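Local coordinates for protein TRAP dicarboxylate transporter-DctP subunit (Marinobacter aquaeolei, PDB 4PFI) that probably captures a solute, perhaps an organic acid, in the periplasm and delivers it to the membrane permease of a TRAP transport system, at residues 112-117 against 138-143; 134-139 against 152-157. All blocks are in the same frame, centred on the assembly; numbering follows the deposited sequence.

Contact 1 of 2, residues 112-117 against 138-143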
ATOM      1  N   GLY A 112      -7.300   3.289   6.582  1.00 25.79           N
ATOM      2  CA  GLY A 112      -7.663   4.338   5.644  1.00 23.63           C
ATOM      3  C   GLY A 112      -6.728   5.541   5.727  1.00 23.86           C
ATOM      4  O   GLY A 112      -6.570   6.282   4.772  1.00 23.33           O
ATOM      5  N   LEU A 113      -6.124   5.747   6.889  1.00 25.60           N
ATOM      6  CA  LEU A 113      -5.128   6.789   7.049  1.00 26.88           C
ATOM      7  C   LEU A 113      -4.128   6.795   5.883  1.00 22.38           C
ATOM      8  O   LEU A 113      -3.722   7.851   5.430  1.00 24.79           O
ATOM      9  CB  LEU A 113      -4.371   6.574   8.363  1.00 24.45           C
ATOM     10  CG  LEU A 113      -3.262   7.571   8.710  1.00 25.67           C
ATOM     11  CD1 LEU A 113      -3.849   8.828   9.355  1.00 26.88           C
ATOM     12  CD2 LEU A 113      -2.202   6.905   9.642  1.00 25.14           C
ATOM     13  N   PHE A 114      -3.748   5.611   5.409  1.00 22.03           N
ATOM     14  CA  PHE A 114      -2.713   5.465   4.388  1.00 21.24           C
ATOM     15  C   PHE A 114      -3.167   5.774   2.973  1.00 20.29           C
ATOM     16  O   PHE A 114      -2.337   5.827   2.065  1.00 23.03           O
ATOM     17  CB  PHE A 114      -2.119   4.044   4.431  1.00 21.76           C
ATOM     18  CG  PHE A 114      -1.436   3.736   5.711  1.00 23.58           C
ATOM     19  CD1 PHE A 114      -0.342   4.490   6.110  1.00 22.14           C
ATOM     20  CD2 PHE A 114      -1.919   2.739   6.550  1.00 24.05           C
ATOM     21  CE1 PHE A 114       0.290   4.229   7.329  1.00 26.55           C
ATOM     22  CE2 PHE A 114      -1.290   2.469   7.762  1.00 27.34           C
ATOM     23  CZ  PHE A 114      -0.176   3.224   8.154  1.00 28.03           C
ATOM     24  N   ASN A 115      -4.466   5.960   2.775  1.00 20.40           N
ATOM     25  CA  ASN A 115      -4.976   6.424   1.482  1.00 20.01           C
ATOM     26  C   ASN A 115      -5.341   7.922   1.479  1.00 22.23           C
ATOM     27  O   ASN A 115      -5.808   8.426   0.466  1.00 20.78           O
ATOM     28  CB  ASN A 115      -6.192   5.614   1.020  1.00 19.89           C
ATOM     29  CG  ASN A 115      -5.957   4.104   0.998  1.00 26.34           C
ATOM     30  OD1 ASN A 115      -6.864   3.332   1.330  1.00 28.50           O
ATOM     31  ND2 ASN A 115      -4.763   3.674   0.608  1.00 25.79           N
ATOM     32  N   LEU A 116      -5.156   8.625   2.598  1.00 22.89           N
ATOM     33  CA  LEU A 116      -5.403  10.081   2.635  1.00 20.80           C
ATOM     34  C   LEU A 116      -4.317  10.847   1.867  1.00 19.74           C
ATOM     35  O   LEU A 116      -3.125  10.571   2.014  1.00 22.18           O
ATOM     36  CB  LEU A 116      -5.477  10.592   4.081  1.00 21.34           C
ATOM     37  CG  LEU A 116      -6.761  10.209   4.835  1.00 22.19           C
ATOM     38  CD1 LEU A 116      -6.637  10.571   6.289  1.00 27.40           C
ATOM     39  CD2 LEU A 116      -7.995  10.880   4.218  1.00 22.13           C
ATOM     40  N   HIS A 117      -4.705  11.810   1.045  1.00 19.40           N
ATOM     41  CA  HIS A 117      -3.711  12.513   0.231  1.00 19.98           C
ATOM     42  C   HIS A 117      -2.984  13.591   1.055  1.00 23.81           C
ATOM     43  O   HIS A 117      -3.618  14.268   1.861  1.00 23.24           O
ATOM     44  CB  HIS A 117      -4.375  13.133  -1.005  1.00 18.46           C
ATOM     45  CG  HIS A 117      -4.880  12.120  -1.992  1.00 20.18           C
ATOM     46  ND1 HIS A 117      -5.391  12.459  -3.213  1.00 17.72           N
ATOM     47  CD2 HIS A 117      -4.945  10.762  -1.913  1.00 17.94           C
ATOM     48  CE1 HIS A 117      -5.758  11.358  -3.858  1.00 18.47           C
ATOM     49  NE2 HIS A 117      -5.506  10.329  -3.088  1.00 17.55           N
ATOM     50  N   SER A 138       1.979   1.018  17.720  1.00 44.71           N
ATOM     51  CA  SER A 138       1.150   0.620  18.847  1.00 47.45           C
ATOM     52  C   SER A 138      -0.257   1.214  18.749  1.00 43.36           C
ATOM     53  O   SER A 138      -1.228   0.580  19.153  1.00 43.37           O
ATOM     54  CB  SER A 138       1.811   1.001  20.183  1.00 54.40           C
ATOM     55  OG  SER A 138       2.146   2.375  20.226  1.00 58.37           O
ATOM     56  N   ALA A 139      -0.376   2.419  18.204  1.00 43.51           N
ATOM     57  CA  ALA A 139      -1.694   3.033  18.025  1.00 44.58           C
ATOM     58  C   ALA A 139      -2.605   2.171  17.121  1.00 44.79           C
ATOM     59  O   ALA A 139      -3.835   2.244  17.203  1.00 44.14           O
ATOM     60  CB  ALA A 139      -1.558   4.468  17.472  1.00 39.11           C
ATOM     61  N   PHE A 140      -1.997   1.328  16.293  1.00 39.85           N
ATOM     62  CA  PHE A 140      -2.743   0.517  15.353  1.00 37.18           C
ATOM     63  C   PHE A 140      -2.999  -0.870  15.867  1.00 35.91           C
ATOM     64  O   PHE A 140      -3.974  -1.502  15.471  1.00 39.00           O
ATOM     65  CB  PHE A 140      -1.968   0.398  14.044  1.00 31.14           C
ATOM     66  CG  PHE A 140      -2.285   1.461  13.058  1.00 29.02           C
ATOM     67  CD1 PHE A 140      -3.414   1.362  12.265  1.00 28.52           C
ATOM     68  CD2 PHE A 140      -1.443   2.538  12.896  1.00 30.74           C
ATOM     69  CE1 PHE A 140      -3.702   2.332  11.321  1.00 30.23           C
ATOM     70  CE2 PHE A 140      -1.718   3.508  11.955  1.00 32.60           C
ATOM     71  CZ  PHE A 140      -2.853   3.408  11.158  1.00 30.65           C
ATOM     72  N   GLU A 141      -2.101  -1.352  16.721  1.00 38.82           N
ATOM     73  CA  GLU A 141      -2.163  -2.728  17.234  1.00 41.08           C
ATOM     74  C   GLU A 141      -3.550  -3.175  17.708  1.00 41.96           C
ATOM     75  O   GLU A 141      -3.990  -4.265  17.371  1.00 42.62           O
ATOM     76  CB  GLU A 141      -1.151  -2.934  18.369  1.00 40.48           C
ATOM     77  CG  GLU A 141       0.255  -3.270  17.904  1.00 47.70           C
ATOM     78  CD  GLU A 141       1.229  -3.504  19.063  1.00 56.32           C
ATOM     79  OE1 GLU A 141       0.851  -4.174  20.063  1.00 60.57           O
ATOM     80  OE2 GLU A 141       2.375  -3.007  18.976  1.00 54.34           O
ATOM     81  N   PRO A 142      -4.230  -2.350  18.515  1.00 43.96           N
ATOM     82  CA  PRO A 142      -5.558  -2.709  19.031  1.00 45.70           C
ATOM     83  C   PRO A 142      -6.586  -2.892  17.912  1.00 47.77           C
ATOM     84  O   PRO A 142      -7.384  -3.827  17.979  1.00 47.25           O
ATOM     85  CB  PRO A 142      -5.925  -1.511  19.915  1.00 45.37           C
ATOM     86  CG  PRO A 142      -4.626  -0.873  20.260  1.00 47.39           C
ATOM     87  CD  PRO A 142      -3.771  -1.059  19.051  1.00 45.47           C
ATOM     88  N   ALA A 143      -6.561  -2.026  16.895  1.00 47.34           N
ATOM     89  CA  ALA A 143      -7.517  -2.126  15.793  1.00 43.80           C
ATOM     90  C   ALA A 143      -7.339  -3.457  15.067  1.00 40.00           C
ATOM     91  O   ALA A 143      -8.312  -4.085  14.640  1.00 42.41           O
ATOM     92  CB  ALA A 143      -7.355  -0.961  14.837  1.00 44.56           C
TER

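Contact 2 of 2, residues 134-139 against 152-157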
ATOM      1  N   PRO A 134       7.489   3.169  17.413  1.00 46.23           N
ATOM      2  CA  PRO A 134       6.719   2.233  18.240  1.00 44.03           C
ATOM      3  C   PRO A 134       5.370   2.814  18.655  1.00 41.74           C
ATOM      4  O   PRO A 134       4.398   2.069  18.760  1.00 42.00           O
ATOM      5  CB  PRO A 134       7.617   2.020  19.465  1.00 42.22           C
ATOM      6  CG  PRO A 134       8.999   2.379  18.994  1.00 42.50           C
ATOM      7  CD  PRO A 134       8.804   3.480  18.004  1.00 43.92           C
ATOM      8  N   ALA A 135       5.319   4.125  18.880  1.00 38.99           N
ATOM      9  CA  ALA A 135       4.084   4.784  19.301  1.00 41.96           C
ATOM     10  C   ALA A 135       3.065   4.838  18.158  1.00 45.79           C
ATOM     11  O   ALA A 135       1.857   4.861  18.394  1.00 44.92           O
ATOM     12  CB  ALA A 135       4.377   6.192  19.824  1.00 42.82           C
ATOM     13  N   PHE A 136       3.551   4.850  16.918  1.00 45.31           N
ATOM     14  CA  PHE A 136       2.658   4.847  15.760  1.00 39.80           C
ATOM     15  C   PHE A 136       2.153   3.425  15.524  1.00 36.64           C
ATOM     16  O   PHE A 136       0.953   3.203  15.347  1.00 37.77           O
ATOM     17  CB  PHE A 136       3.382   5.369  14.526  1.00 40.67           C
ATOM     18  CG  PHE A 136       2.506   5.503  13.322  1.00 40.58           C
ATOM     19  CD1 PHE A 136       1.666   6.601  13.180  1.00 41.94           C
ATOM     20  CD2 PHE A 136       2.531   4.543  12.319  1.00 41.62           C
ATOM     21  CE1 PHE A 136       0.849   6.734  12.068  1.00 42.81           C
ATOM     22  CE2 PHE A 136       1.717   4.670  11.194  1.00 42.62           C
ATOM     23  CZ  PHE A 136       0.876   5.770  11.070  1.00 41.92           C
ATOM     24  N   ILE A 137       3.061   2.455  15.555  1.00 37.73           N
ATOM     25  CA  ILE A 137       2.666   1.067  15.389  1.00 40.58           C
ATOM     26  C   ILE A 137       1.653   0.697  16.472  1.00 44.37           C
ATOM     27  O   ILE A 137       0.590   0.151  16.181  1.00 45.21           O
ATOM     28  CB  ILE A 137       3.885   0.119  15.468  1.00 41.29           C
ATOM     29  CG1 ILE A 137       4.830   0.381  14.284  1.00 43.60           C
ATOM     30  CG2 ILE A 137       3.431  -1.354  15.503  1.00 38.47           C
ATOM     31  CD1 ILE A 137       5.990  -0.622  14.164  1.00 43.84           C
ATOM     32  N   SER A 138       1.979   1.018  17.720  1.00 44.71           N
ATOM     33  CA  SER A 138       1.150   0.620  18.847  1.00 47.45           C
ATOM     34  C   SER A 138      -0.257   1.214  18.749  1.00 43.36           C
ATOM     35  O   SER A 138      -1.228   0.580  19.153  1.00 43.37           O
ATOM     36  CB  SER A 138       1.811   1.001  20.183  1.00 54.40           C
ATOM     37  OG  SER A 138       2.146   2.375  20.226  1.00 58.37           O
ATOM     38  N   ALA A 139      -0.376   2.419  18.204  1.00 43.51           N
ATOM     39  CA  ALA A 139      -1.694   3.033  18.025  1.00 44.58           C
ATOM     40  C   ALA A 139      -2.605   2.171  17.121  1.00 44.79           C
ATOM     41  O   ALA A 139      -3.835   2.244  17.203  1.00 44.14           O
ATOM     42  CB  ALA A 139      -1.558   4.468  17.472  1.00 39.11           C
ATOM     43  N   LEU A 152       2.675  -6.426  12.869  1.00 36.10           N
ATOM     44  CA  LEU A 152       4.122  -6.456  13.094  1.00 29.98           C
ATOM     45  C   LEU A 152       4.814  -5.213  12.537  1.00 33.33           C
ATOM     46  O   LEU A 152       5.910  -4.867  12.966  1.00 33.61           O
ATOM     47  CB  LEU A 152       4.734  -7.711  12.468  1.00 29.79           C
ATOM     48  CG  LEU A 152       4.165  -9.039  12.989  1.00 34.76           C
ATOM     49  CD1 LEU A 152       4.827 -10.241  12.305  1.00 32.27           C
ATOM     50  CD2 LEU A 152       4.313  -9.125  14.510  1.00 32.38           C
ATOM     51  N   GLY A 153       4.193  -4.550  11.565  1.00 33.50           N
ATOM     52  CA  GLY A 153       4.814  -3.391  10.951  1.00 28.70           C
ATOM     53  C   GLY A 153       4.214  -2.976   9.623  1.00 30.66           C
ATOM     54  O   GLY A 153       3.293  -3.609   9.099  1.00 31.26           O
ATOM     55  N   PHE A 154       4.761  -1.895   9.079  1.00 27.77           N
ATOM     56  CA  PHE A 154       4.323  -1.358   7.806  1.00 24.11           C
ATOM     57  C   PHE A 154       5.466  -1.380   6.787  1.00 25.46           C
ATOM     58  O   PHE A 154       6.625  -1.182   7.149  1.00 26.27           O
ATOM     59  CB  PHE A 154       3.793   0.069   8.010  1.00 26.55           C
ATOM     60  CG  PHE A 154       2.575   0.136   8.909  1.00 28.00           C
ATOM     61  CD1 PHE A 154       1.406  -0.514   8.556  1.00 25.41           C
ATOM     62  CD2 PHE A 154       2.614   0.813  10.133  1.00 28.42           C
ATOM     63  CE1 PHE A 154       0.299  -0.473   9.387  1.00 27.20           C
ATOM     64  CE2 PHE A 154       1.493   0.855  10.968  1.00 28.33           C
ATOM     65  CZ  PHE A 154       0.342   0.215  10.598  1.00 26.28           C
ATOM     66  N   VAL A 155       5.133  -1.632   5.523  1.00 23.29           N
ATOM     67  CA  VAL A 155       6.106  -1.630   4.438  1.00 25.72           C
ATOM     68  C   VAL A 155       5.669  -0.770   3.236  1.00 24.40           C
ATOM     69  O   VAL A 155       4.564  -0.929   2.729  1.00 23.38           O
ATOM     70  CB  VAL A 155       6.351  -3.056   3.945  1.00 25.75           C
ATOM     71  CG1 VAL A 155       7.405  -3.052   2.854  1.00 23.27           C
ATOM     72  CG2 VAL A 155       6.762  -3.960   5.127  1.00 27.52           C
ATOM     73  N   PRO A 156       6.547   0.132   2.767  1.00 22.51           N
ATOM     74  CA  PRO A 156       6.277   0.998   1.601  1.00 20.93           C
ATOM     75  C   PRO A 156       6.362   0.227   0.269  1.00 23.73           C
ATOM     76  O   PRO A 156       7.280  -0.582   0.119  1.00 22.07           O
ATOM     77  CB  PRO A 156       7.407   2.035   1.673  1.00 20.62           C
ATOM     78  CG  PRO A 156       8.574   1.267   2.308  1.00 21.33           C
ATOM     79  CD  PRO A 156       7.919   0.292   3.285  1.00 21.95           C
ATOM     80  N   GLU A 157       5.428   0.436  -0.666  1.00 21.52           N
ATOM     81  CA  GLU A 157       5.528  -0.196  -1.998  1.00 20.56           C
ATOM     82  C   GLU A 157       5.717   0.859  -3.080  1.00 19.13           C
ATOM     83  O   GLU A 157       5.970   0.542  -4.246  1.00 20.12           O
ATOM     84  CB  GLU A 157       4.329  -1.090  -2.304  1.00 20.19           C
ATOM     85  CG  GLU A 157       3.948  -1.954  -1.134  1.00 26.34           C
ATOM     86  CD  GLU A 157       2.848  -2.969  -1.443  1.00 36.72           C
ATOM     87  OE1 GLU A 157       1.692  -2.745  -1.009  1.00 38.23           O
ATOM     88  OE2 GLU A 157       3.133  -4.004  -2.099  1.00 41.28           O
TER

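Contact 1 of 2, residues 112-117 against 138-143
A buried, wholly apolar contact joins the end of a 3-10 segment, 112-115, in the loop between helices 101-104 and 124-132, to helix 134-145 of this solute-binding protein. The backbones stay well apart, with Leu-113 CA and Phe-140 CA 10.7 Å from each other, and three long side chains bridge the distance. Phe-140 points from the helix toward the turn, and its far end meets the consecutive residues Leu-113 and Phe-114. Methyl CD2 of Leu-113 lies at the edge of the Phe-140 ring, close to the ring plane and 3.9 Å from CZ. With chi1 at 180°, Leu-113 extends its CG away from its own N, beside the carbonyl carbon, and chi2 of 83° helps place CD2 by the ring. Phe-114 comes from the opposite direction, and its CE2 also stands 3.9 Å from Phe-140 CZ. The two phenyl planes are nearly parallel, at 16°, but they are slid so far apart, with centroids separated by 5.6 Å, that there is hardly any overlap. Leu-334 of helix 318-339 and Phe-154 of strand 149-164 also pack on Phe-140. Carbon alone meets carbon between these segments, so turn and helix are joined by apolar burial, without directional polar bonds.

Contact 2 of 2, residues 134-139 against 152-157
Helix-on-sheet packing in the α/β fold of the family 7 solute-binding proteins brings helix 134-145 against the long strand 149-164, which follows it in the chain. The axes of 134-139 and 152-157 pass 9.2 Å apart at 105°, so the helix runs across the strand. Phe-154 points from the strand toward the helix and meets Phe-136, CE2 to CE2, at 3.8 Å. Their planes are inclined at 66° and the ring centres lie 6.0 Å apart, an oblique meeting of the two rings. Phe-136 leaves the helix with CG anti to N (chi1 -175°), which brings its ring end closer to the strand than its CB direction alone would suggest. The next residue along the helix, Ile-137, brings its CD1 methyl to the strand backbone, 4.4 Å from both Gly-153 CA and Leu-152 O. Gly-153 is in an extended conformation with a positive phi, a combination that suits glycine, and the isoleucine packs on this bare backbone. Beyond the pair, Phe-154 also touches Ser-248 on the neighbouring strand 244-252. Within the helix, Pro-134 O accepts two bonds from a single residue, Ser-138 N at 2.8 Å and Ser-138 OG at 2.7 Å.

Contacts 1 and 2 share helix 134-145 and form one continuous aromatic cluster, their centres about 9 Å apart. The closest touch between them is Leu-113 CD2 to Phe-136 CZ, at 3.6 Å. Phe-140 CD2 approaches Phe-154 CZ to 3.7 Å. Phe-114 reaches the strand as well, its CE2 lying 3.7 Å from Phe-154 CE1. Phe-140 makes edge-to-face pairs with both Phe-136 and Phe-154, so the loop 112-117, the helix and the strand close around a common set of rings. The sodium ion, bound at Gln-234, Asn-235 and Gly-298, involves none of these residues, and no solute occupies this open apo form.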